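PDB 4TR9: fructose-bisphosphate aldolase, which belongs to the class I aldolase family of TIM-barrel proteins and is modelled here with N'-[(E)-(2,4-dichlorophenyl)methylidene]-3,4-dihydroxybenzohydrazide (38D) bound. Local coordinates for residues G74-F85 / L103-K113; Q186-V194 / L231-N239. All blocks are in the same frame, centred on the assembly; numbering follows the deposited sequence.

Overall arrangement
Interactions 1 and 2 each join two parallel strands of the same eight-stranded barrel. Their centres are about 16 Å apart. Strand 150-157 lies between them, flanked by strand 109-113 of interaction 1 and strand 191-198 of interaction 2. The two contacts meet inside the barrel, where I83 CD1 packs on I193 CD1 at 4.2 Å. Each also supplies a lysine to the pocket that holds 38D. The K113 side chain lies about 4 Å from the ligand and that of K237 about 3 Å. Both lysines touch K152, another pocket residue, on strand 150-157. Along the chain, interaction 1 closes before interaction 2 begins.

Interaction 1: G74-F85 / L103-K113; sequences GLGKFISGAILF and LHNENIIPGIK
The E106 carboxylate grips the turn at 74-76 with both oxygens. G74 N donates to E106 OE2 at 2.7 Å, and G76 N donates to E106 OE1 at 2.9 Å. Each N-H comes from above the carboxylate plane, 46° out of it for G74. The E106 chain bends at chi2 (-72°), which brings the carboxylate to these two N-H groups.

I108 packs beside it with its branches split. CD1 meets L75 CD2 at 3.8 Å, and these two side chains cross at about a right angle. CG2 lies over the backbone of G81 and A82, and reaches A82 CB at 3.9 Å.

Beyond I108 the chains run as parallel neighbours, the second and third strands of the TIM barrel. Five backbone bonds alternate between them, from I109 N to S80 O as far as K113 N to L84 O. G111 lies 4.0 Å from I83, CA to CA, so the strands come close where one has no side chain.

L84 CD2 meets L103 CD1 tip to tip at 4.1 Å. A82, L84 and L103 also touch F70 of helix 59-70, on the outer face of the barrel. I83 and I109 take the inner face and pack on F150.

K113 CD lies at the edge of the F85 ring, near its plane, 4.1 Å from F85 CD1. K113 NZ forms a salt bridge with D115, and its side chain touches 38D. The S80 hydroxyl, with one proton, lies in hydrogen-bonding reach of both L29 O and G35 O, at the end of helix 16-29 and the start of strand 35-39.

Interaction 2: Q186-V194 / L231-N239; sequences QQNRLVPIV and LEGALLKPN
V194 O accepts the shortest bond of this contact, from K237 N at 2.6 Å. The bond is nearly straight (170° at the hydrogen), but the donor is tilted 29° from the carbonyl plane. Two carbons also close on this oxygen. L236 CD1 lies 3.4 Å from V194 O, and L236 CA makes a C-H...O contact with it.

Two more backbone bonds complete the pairing. V194 N donates to L235 O at 2.8 Å, and L235 N donates to P192 O at 3.1 Å. The strands are parallel, with I193 beside L235 and V194 beside L236.

I193 carries the apolar contact on the inner face. Its CG2, anti to the backbone N, touches K237 CB at 3.6 Å. Its CG1 branch runs beside the backbone N and meets L235 CB at 4.2 Å. The K237 chain is extended beyond CG, which carries NZ away from the strand pair and into the 38D pocket. There NZ makes a weak hydrogen bond to the ligand and a long, weak ion pair with E195.

Where the pairing begins, V191 CG1 and P192 CD close on G233 O, V191 CG1 at 3.3 Å from G233 O. Q186 NE2 also comes near; it is hydrogen-bonded to L230 O. The P192 ring meets A234 CB through CG.

The pair closes a beta-alpha-beta unit of the barrel, in which helix 206-226 connects strand 191-198 to strand 235-236. P192 and V194 pack outward on helix 168-187, while V191 and I193 lie against F150. Strand 150-157 continues the sheet beside 191-198, and L236 bonds through its backbone to V276 of strand 274-277.

Interaction 1: G74-F85 / L103-K113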
loop_
_atom_site.group_PDB
_atom_site.type_symbol
_atom_site.label_atom_id
_atom_site.label_comp_id
_atom_site.label_asym_id
_atom_site.label_seq_id
_atom_site.Cartn_x
_atom_site.Cartn_y
_atom_site.Cartn_z
ATOM N N GLY A 74 -44.098 -20.972 -3.364
ATOM C CA GLY A 74 -44.155 -19.743 -4.132
ATOM C C GLY A 74 -43.109 -18.726 -3.717
ATOM O O GLY A 74 -43.126 -17.583 -4.176
ATOM N N LEU A 75 -42.193 -19.145 -2.850
ATOM C CA LEU A 75 -41.145 -18.260 -2.351
ATOM C C LEU A 75 -40.111 -17.958 -3.432
ATOM O O LEU A 75 -39.448 -16.920 -3.399
ATOM C CB LEU A 75 -40.461 -18.880 -1.129
ATOM C CG LEU A 75 -39.446 -18.002 -0.396
ATOM C CD1 LEU A 75 -40.131 -16.791 0.220
ATOM C CD2 LEU A 75 -38.699 -18.800 0.662
ATOM N N GLY A 76 -39.983 -18.869 -4.392
ATOM C CA GLY A 76 -38.988 -18.744 -5.442
ATOM C C GLY A 76 -39.230 -17.595 -6.399
ATOM O O GLY A 76 -38.345 -17.223 -7.170
ATOM N N LYS A 77 -40.432 -17.029 -6.354
ATOM C CA LYS A 77 -40.777 -15.908 -7.218
ATOM C C LYS A 77 -40.059 -14.637 -6.778
ATOM O O LYS A 77 -39.771 -13.761 -7.594
ATOM C CB LYS A 77 -42.292 -15.685 -7.226
ATOM C CG LYS A 77 -42.761 -14.626 -8.213
ATOM C CD LYS A 77 -44.275 -14.487 -8.206
ATOM C CE LYS A 77 -44.734 -13.436 -9.205
ATOM N NZ LYS A 77 -46.215 -13.288 -9.218
ATOM N N PHE A 78 -39.757 -14.545 -5.486
ATOM C CA PHE A 78 -39.132 -13.346 -4.937
ATOM C C PHE A 78 -37.745 -13.623 -4.361
ATOM O O PHE A 78 -36.960 -12.700 -4.144
ATOM C CB PHE A 78 -40.024 -12.732 -3.858
ATOM C CG PHE A 78 -41.470 -12.631 -4.252
ATOM C CD1 PHE A 78 -41.868 -11.768 -5.258
ATOM C CD2 PHE A 78 -42.429 -13.397 -3.613
ATOM C CE1 PHE A 78 -43.197 -11.673 -5.623
ATOM C CE2 PHE A 78 -43.760 -13.306 -3.973
ATOM C CZ PHE A 78 -44.144 -12.443 -4.979
ATOM N N ILE A 79 -37.447 -14.894 -4.114
ATOM C CA ILE A 79 -36.163 -15.274 -3.536
ATOM C C ILE A 79 -35.340 -16.121 -4.502
ATOM O O ILE A 79 -35.793 -17.166 -4.970
ATOM C CB ILE A 79 -36.347 -16.047 -2.218
ATOM C CG1 ILE A 79 -37.084 -15.179 -1.195
ATOM C CG2 ILE A 79 -35.003 -16.492 -1.667
ATOM C CD1 ILE A 79 -36.374 -13.881 -0.876
ATOM N N SER A 80 -34.128 -15.659 -4.798
ATOM C CA SER A 80 -33.239 -16.367 -5.711
ATOM C C SER A 80 -32.341 -17.339 -4.956
ATOM O O SER A 80 -31.993 -18.404 -5.465
ATOM C CB SER A 80 -32.386 -15.378 -6.504
ATOM O OG SER A 80 -31.533 -14.640 -5.644
ATOM N N GLY A 81 -31.966 -16.961 -3.740
ATOM C CA GLY A 81 -31.088 -17.781 -2.930
ATOM C C GLY A 81 -31.315 -17.599 -1.444
ATOM O O GLY A 81 -31.797 -16.557 -1.001
ATOM N N ALA A 82 -30.967 -18.622 -0.672
ATOM C CA ALA A 82 -31.105 -18.571 0.778
ATOM C C ALA A 82 -29.818 -19.020 1.458
ATOM O O ALA A 82 -29.311 -20.109 1.192
ATOM C CB ALA A 82 -32.276 -19.429 1.231
ATOM N N ILE A 83 -29.291 -18.171 2.334
ATOM C CA ILE A 83 -28.057 -18.474 3.046
ATOM C C ILE A 83 -28.349 -19.308 4.287
ATOM O O ILE A 83 -29.184 -18.935 5.109
ATOM C CB ILE A 83 -27.313 -17.191 3.457
ATOM C CG1 ILE A 83 -27.298 -16.188 2.301
ATOM C CG2 ILE A 83 -25.899 -17.521 3.912
ATOM C CD1 ILE A 83 -26.651 -14.867 2.648
ATOM N N LEU A 84 -27.660 -20.436 4.417
ATOM C CA LEU A 84 -27.903 -21.348 5.528
ATOM C C LEU A 84 -26.749 -21.363 6.521
ATOM O O LEU A 84 -25.620 -21.001 6.187
ATOM C CB LEU A 84 -28.141 -22.772 5.017
ATOM C CG LEU A 84 -29.024 -22.973 3.784
ATOM C CD1 LEU A 84 -29.209 -24.458 3.501
ATOM C CD2 LEU A 84 -30.363 -22.290 3.960
ATOM N N PHE A 85 -27.043 -21.782 7.747
ATOM C CA PHE A 85 -26.009 -22.080 8.725
ATOM C C PHE A 85 -25.540 -23.509 8.478
ATOM O O PHE A 85 -26.231 -24.278 7.807
ATOM C CB PHE A 85 -26.534 -21.905 10.153
ATOM C CG PHE A 85 -25.464 -21.948 11.208
ATOM C CD1 PHE A 85 -24.626 -20.863 11.408
ATOM C CD2 PHE A 85 -25.303 -23.068 12.006
ATOM C CE1 PHE A 85 -23.641 -20.897 12.379
ATOM C CE2 PHE A 85 -24.321 -23.109 12.981
ATOM C CZ PHE A 85 -23.490 -22.022 13.167
ATOM N N LEU A 103 -35.344 -26.137 -1.050
ATOM C CA LEU A 103 -34.886 -24.998 -1.835
ATOM C C LEU A 103 -34.799 -25.353 -3.315
ATOM O O LEU A 103 -35.084 -24.524 -4.179
ATOM C CB LEU A 103 -33.526 -24.513 -1.330
ATOM C CG LEU A 103 -33.477 -24.029 0.120
ATOM C CD1 LEU A 103 -32.061 -23.634 0.504
ATOM C CD2 LEU A 103 -34.437 -22.869 0.330
ATOM N N HIS A 104 -34.402 -26.590 -3.598
ATOM C CA HIS A 104 -34.279 -27.068 -4.971
ATOM C C HIS A 104 -35.626 -27.080 -5.685
ATOM O O HIS A 104 -35.713 -26.768 -6.872
ATOM C CB HIS A 104 -33.664 -28.470 -4.999
ATOM C CG HIS A 104 -32.197 -28.493 -4.703
ATOM N ND1 HIS A 104 -31.485 -29.664 -4.557
ATOM C CD2 HIS A 104 -31.305 -27.488 -4.533
ATOM C CE1 HIS A 104 -30.220 -29.381 -4.307
ATOM N NE2 HIS A 104 -30.083 -28.067 -4.286
ATOM N N ASN A 105 -36.674 -27.442 -4.953
ATOM C CA ASN A 105 -38.014 -27.508 -5.522
ATOM C C ASN A 105 -38.590 -26.124 -5.795
ATOM O O ASN A 105 -39.486 -25.967 -6.625
ATOM C CB ASN A 105 -38.947 -28.287 -4.593
ATOM C CG ASN A 105 -38.491 -29.717 -4.376
ATOM O OD1 ASN A 105 -37.846 -30.314 -5.236
ATOM N ND2 ASN A 105 -38.826 -30.276 -3.218
ATOM N N GLU A 106 -38.070 -25.121 -5.098
ATOM C CA GLU A 106 -38.568 -23.758 -5.241
ATOM C C GLU A 106 -37.602 -22.859 -6.006
ATOM O O GLU A 106 -37.672 -21.635 -5.889
ATOM C CB GLU A 106 -38.857 -23.154 -3.866
ATOM C CG GLU A 106 -40.264 -23.417 -3.357
ATOM C CD GLU A 106 -41.311 -22.610 -4.101
ATOM O OE1 GLU A 106 -40.944 -21.600 -4.740
ATOM O OE2 GLU A 106 -42.500 -22.985 -4.048
ATOM N N ASN A 107 -36.709 -23.471 -6.781
ATOM C CA ASN A 107 -35.752 -22.739 -7.611
ATOM C C ASN A 107 -34.859 -21.815 -6.779
ATOM O O ASN A 107 -34.390 -20.783 -7.259
ATOM C CB ASN A 107 -36.493 -21.939 -8.693
ATOM C CG ASN A 107 -35.576 -21.450 -9.801
ATOM O OD1 ASN A 107 -34.520 -22.030 -10.053
ATOM N ND2 ASN A 107 -35.976 -20.371 -10.466
ATOM N N ILE A 108 -34.627 -22.194 -5.527
ATOM C CA ILE A 108 -33.818 -21.382 -4.625
ATOM C C ILE A 108 -32.422 -21.973 -4.449
ATOM O O ILE A 108 -32.271 -23.145 -4.100
ATOM C CB ILE A 108 -34.488 -21.233 -3.247
ATOM C CG1 ILE A 108 -35.872 -20.597 -3.395
ATOM C CG2 ILE A 108 -33.620 -20.398 -2.318
ATOM C CD1 ILE A 108 -36.598 -20.396 -2.083
ATOM N N ILE A 109 -31.406 -21.152 -4.693
ATOM C CA ILE A 109 -30.018 -21.582 -4.587
ATOM C C ILE A 109 -29.541 -21.592 -3.137
ATOM O O ILE A 109 -29.594 -20.570 -2.456
ATOM C CB ILE A 109 -29.087 -20.674 -5.410
ATOM C CG1 ILE A 109 -29.542 -20.622 -6.869
ATOM C CG2 ILE A 109 -27.651 -21.156 -5.316
ATOM C CD1 ILE A 109 -28.713 -19.694 -7.728
ATOM N N PRO A 110 -29.072 -22.756 -2.662
ATOM C CA PRO A 110 -28.553 -22.902 -1.297
ATOM C C PRO A 110 -27.266 -22.112 -1.069
ATOM O O PRO A 110 -26.352 -22.160 -1.894
ATOM C CB PRO A 110 -28.291 -24.408 -1.179
ATOM C CG PRO A 110 -29.120 -25.034 -2.255
ATOM C CD PRO A 110 -29.116 -24.044 -3.373
ATOM N N GLY A 111 -27.204 -21.392 0.047
ATOM C CA GLY A 111 -26.015 -20.647 0.419
ATOM C C GLY A 111 -25.543 -21.048 1.800
ATOM O O GLY A 111 -26.308 -21.616 2.578
ATOM N N ILE A 112 -24.288 -20.752 2.116
ATOM C CA ILE A 112 -23.719 -21.180 3.388
ATOM C C ILE A 112 -22.839 -20.109 4.037
ATOM O O ILE A 112 -22.006 -19.480 3.385
ATOM C CB ILE A 112 -22.903 -22.484 3.212
ATOM C CG1 ILE A 112 -22.293 -22.930 4.543
ATOM C CG2 ILE A 112 -21.831 -22.319 2.141
ATOM C CD1 ILE A 112 -23.319 -23.281 5.598
ATOM N N LYS A 113 -23.055 -19.898 5.331
ATOM C CA LYS A 113 -22.215 -19.016 6.129
ATOM C C LYS A 113 -20.934 -19.748 6.518
ATOM O O LYS A 113 -20.986 -20.808 7.140
ATOM C CB LYS A 113 -22.973 -18.550 7.373
ATOM C CG LYS A 113 -22.147 -17.758 8.366
ATOM C CD LYS A 113 -22.929 -17.551 9.653
ATOM C CE LYS A 113 -22.160 -16.698 10.643
ATOM N NZ LYS A 113 -21.977 -15.312 10.137
HETATM O O HOH W 1 -35.716 -18.621 -7.460
HETATM O O HOH W 2 -32.710 -18.849 -7.958
#

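Interaction 2: Q186-V194 / L231-N239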
loop_
_atom_site.group_PDB
_atom_site.type_symbol
_atom_site.label_atom_id
_atom_site.label_comp_id
_atom_site.label_asym_id
_atom_site.label_seq_id
_atom_site.Cartn_x
_atom_site.Cartn_y
_atom_site.Cartn_z
ATOM N N GLN A 186 -13.991 -19.068 -4.672
ATOM C CA GLN A 186 -13.998 -19.143 -6.128
ATOM C C GLN A 186 -13.155 -20.314 -6.618
ATOM O O GLN A 186 -13.465 -20.933 -7.635
ATOM C CB GLN A 186 -13.494 -17.832 -6.737
ATOM C CG GLN A 186 -14.406 -16.647 -6.471
ATOM C CD GLN A 186 -14.013 -15.412 -7.253
ATOM O OE1 GLN A 186 -12.867 -15.270 -7.679
ATOM N NE2 GLN A 186 -14.969 -14.511 -7.455
ATOM N N GLN A 187 -12.092 -20.618 -5.881
ATOM C CA GLN A 187 -11.234 -21.751 -6.201
ATOM C C GLN A 187 -12.005 -23.060 -6.068
ATOM O O GLN A 187 -11.761 -24.015 -6.804
ATOM C CB GLN A 187 -10.006 -21.768 -5.289
ATOM C CG GLN A 187 -8.964 -22.807 -5.666
ATOM C CD GLN A 187 -7.876 -22.947 -4.618
ATOM O OE1 GLN A 187 -8.133 -22.826 -3.420
ATOM N NE2 GLN A 187 -6.653 -23.202 -5.067
ATOM N N ASN A 188 -12.945 -23.089 -5.127
ATOM C CA ASN A 188 -13.723 -24.292 -4.861
ATOM C C ASN A 188 -15.169 -24.177 -5.336
ATOM O O ASN A 188 -16.078 -24.728 -4.718
ATOM C CB ASN A 188 -13.689 -24.617 -3.367
ATOM C CG ASN A 188 -12.288 -24.919 -2.870
ATOM O OD1 ASN A 188 -11.810 -26.048 -2.979
ATOM N ND2 ASN A 188 -11.622 -23.909 -2.320
ATOM N N ARG A 189 -15.367 -23.449 -6.432
ATOM C CA ARG A 189 -16.663 -23.357 -7.103
ATOM C C ARG A 189 -17.782 -22.815 -6.210
ATOM O O ARG A 189 -18.898 -23.335 -6.217
ATOM C CB ARG A 189 -17.064 -24.731 -7.652
ATOM C CG ARG A 189 -16.073 -25.307 -8.652
ATOM C CD ARG A 189 -16.419 -26.743 -9.020
ATOM N NE ARG A 189 -16.259 -27.652 -7.888
ATOM C CZ ARG A 189 -16.518 -28.955 -7.933
ATOM N NH1 ARG A 189 -16.342 -29.705 -6.853
ATOM N NH2 ARG A 189 -16.954 -29.509 -9.057
ATOM N N LEU A 190 -17.483 -21.766 -5.450
ATOM C CA LEU A 190 -18.493 -21.099 -4.632
ATOM C C LEU A 190 -18.448 -19.588 -4.831
ATOM O O LEU A 190 -17.380 -18.980 -4.773
ATOM C CB LEU A 190 -18.306 -21.431 -3.150
ATOM C CG LEU A 190 -18.627 -22.853 -2.687
ATOM C CD1 LEU A 190 -18.458 -22.968 -1.180
ATOM C CD2 LEU A 190 -20.033 -23.257 -3.102
ATOM N N VAL A 191 -19.611 -18.987 -5.068
ATOM C CA VAL A 191 -19.704 -17.541 -5.226
ATOM C C VAL A 191 -19.609 -16.843 -3.874
ATOM O O VAL A 191 -20.458 -17.039 -3.007
ATOM C CB VAL A 191 -21.015 -17.127 -5.922
ATOM C CG1 VAL A 191 -21.190 -15.617 -5.874
ATOM C CG2 VAL A 191 -21.034 -17.628 -7.356
ATOM N N PRO A 192 -18.564 -16.027 -3.688
ATOM C CA PRO A 192 -18.366 -15.345 -2.408
ATOM C C PRO A 192 -19.202 -14.076 -2.268
ATOM O O PRO A 192 -19.170 -13.211 -3.144
ATOM C CB PRO A 192 -16.875 -15.011 -2.425
ATOM C CG PRO A 192 -16.556 -14.833 -3.870
ATOM C CD PRO A 192 -17.460 -15.772 -4.630
ATOM N N ILE A 193 -19.950 -13.977 -1.175
ATOM C CA ILE A 193 -20.650 -12.743 -0.849
ATOM C C ILE A 193 -19.797 -11.923 0.112
ATOM O O ILE A 193 -19.679 -12.251 1.294
ATOM C CB ILE A 193 -22.032 -13.009 -0.230
ATOM C CG1 ILE A 193 -22.941 -13.707 -1.242
ATOM C CG2 ILE A 193 -22.668 -11.709 0.229
ATOM C CD1 ILE A 193 -24.370 -13.859 -0.773
ATOM N N VAL A 194 -19.190 -10.863 -0.410
ATOM C CA VAL A 194 -18.318 -10.008 0.384
ATOM C C VAL A 194 -19.135 -9.032 1.219
ATOM O O VAL A 194 -19.826 -8.169 0.679
ATOM C CB VAL A 194 -17.338 -9.229 -0.510
ATOM C CG1 VAL A 194 -16.446 -8.334 0.334
ATOM C CG2 VAL A 194 -16.507 -10.191 -1.344
ATOM N N LEU A 231 -14.563 -10.536 -10.171
ATOM C CA LEU A 231 -15.677 -9.683 -9.773
ATOM C C LEU A 231 -16.983 -10.148 -10.407
ATOM O O LEU A 231 -18.058 -9.959 -9.837
ATOM C CB LEU A 231 -15.400 -8.225 -10.146
ATOM C CG LEU A 231 -14.251 -7.543 -9.400
ATOM C CD1 LEU A 231 -14.090 -6.101 -9.858
ATOM C CD2 LEU A 231 -14.478 -7.609 -7.899
ATOM N N GLU A 232 -16.884 -10.762 -11.582
ATOM C CA GLU A 232 -18.058 -11.269 -12.284
ATOM C C GLU A 232 -18.710 -12.422 -11.524
ATOM O O GLU A 232 -19.906 -12.673 -11.666
ATOM C CB GLU A 232 -17.685 -11.725 -13.698
ATOM C CG GLU A 232 -17.249 -10.608 -14.636
ATOM C CD GLU A 232 -15.773 -10.282 -14.521
ATOM O OE1 GLU A 232 -15.213 -10.395 -13.410
ATOM O OE2 GLU A 232 -15.168 -9.913 -15.551
ATOM N N GLY A 233 -17.917 -13.121 -10.720
ATOM C CA GLY A 233 -18.418 -14.250 -9.961
ATOM C C GLY A 233 -18.544 -13.957 -8.479
ATOM O O GLY A 233 -18.531 -14.870 -7.656
ATOM N N ALA A 234 -18.671 -12.681 -8.135
ATOM C CA ALA A 234 -18.767 -12.285 -6.736
ATOM C C ALA A 234 -19.968 -11.380 -6.490
ATOM O O ALA A 234 -20.583 -10.876 -7.429
ATOM C CB ALA A 234 -17.484 -11.595 -6.296
ATOM N N LEU A 235 -20.299 -11.186 -5.217
ATOM C CA LEU A 235 -21.367 -10.274 -4.826
ATOM C C LEU A 235 -20.919 -9.413 -3.652
ATOM O O LEU A 235 -20.039 -9.803 -2.886
ATOM C CB LEU A 235 -22.639 -11.045 -4.461
ATOM C CG LEU A 235 -23.396 -11.730 -5.602
ATOM C CD1 LEU A 235 -24.603 -12.485 -5.064
ATOM C CD2 LEU A 235 -23.822 -10.718 -6.657
ATOM N N LEU A 236 -21.529 -8.241 -3.517
ATOM C CA LEU A 236 -21.199 -7.330 -2.428
ATOM C C LEU A 236 -22.382 -7.167 -1.485
ATOM O O LEU A 236 -23.506 -6.920 -1.923
ATOM C CB LEU A 236 -20.773 -5.967 -2.979
ATOM C CG LEU A 236 -20.381 -4.894 -1.960
ATOM C CD1 LEU A 236 -19.164 -5.326 -1.157
ATOM C CD2 LEU A 236 -20.125 -3.564 -2.654
ATOM N N LYS A 237 -22.127 -7.305 -0.188
ATOM C CA LYS A 237 -23.170 -7.115 0.813
ATOM C C LYS A 237 -22.795 -5.998 1.781
ATOM O O LYS A 237 -22.331 -6.258 2.891
ATOM C CB LYS A 237 -23.432 -8.416 1.578
ATOM C CG LYS A 237 -24.621 -8.356 2.527
ATOM C CD LYS A 237 -24.896 -9.708 3.163
ATOM C CE LYS A 237 -26.086 -9.643 4.107
ATOM N NZ LYS A 237 -26.411 -10.976 4.685
ATOM N N PRO A 238 -22.984 -4.741 1.356
ATOM C CA PRO A 238 -22.662 -3.589 2.195
ATOM C C PRO A 238 -23.885 -3.062 2.929
ATOM O O PRO A 238 -24.996 -3.552 2.716
ATOM C CB PRO A 238 -22.165 -2.570 1.177
ATOM C CG PRO A 238 -23.045 -2.831 -0.014
ATOM C CD PRO A 238 -23.383 -4.316 0.003
ATOM N N ASN A 239 -23.679 -2.071 3.785
ATOM C CA ASN A 239 -24.784 -1.393 4.441
ATOM C C ASN A 239 -25.241 -0.205 3.608
ATOM O O ASN A 239 -24.451 0.378 2.867
ATOM C CB ASN A 239 -24.378 -0.925 5.837
ATOM C CG ASN A 239 -23.220 0.052 5.808
ATOM O OD1 ASN A 239 -22.249 -0.139 5.075
ATOM N ND2 ASN A 239 -23.322 1.114 6.599
#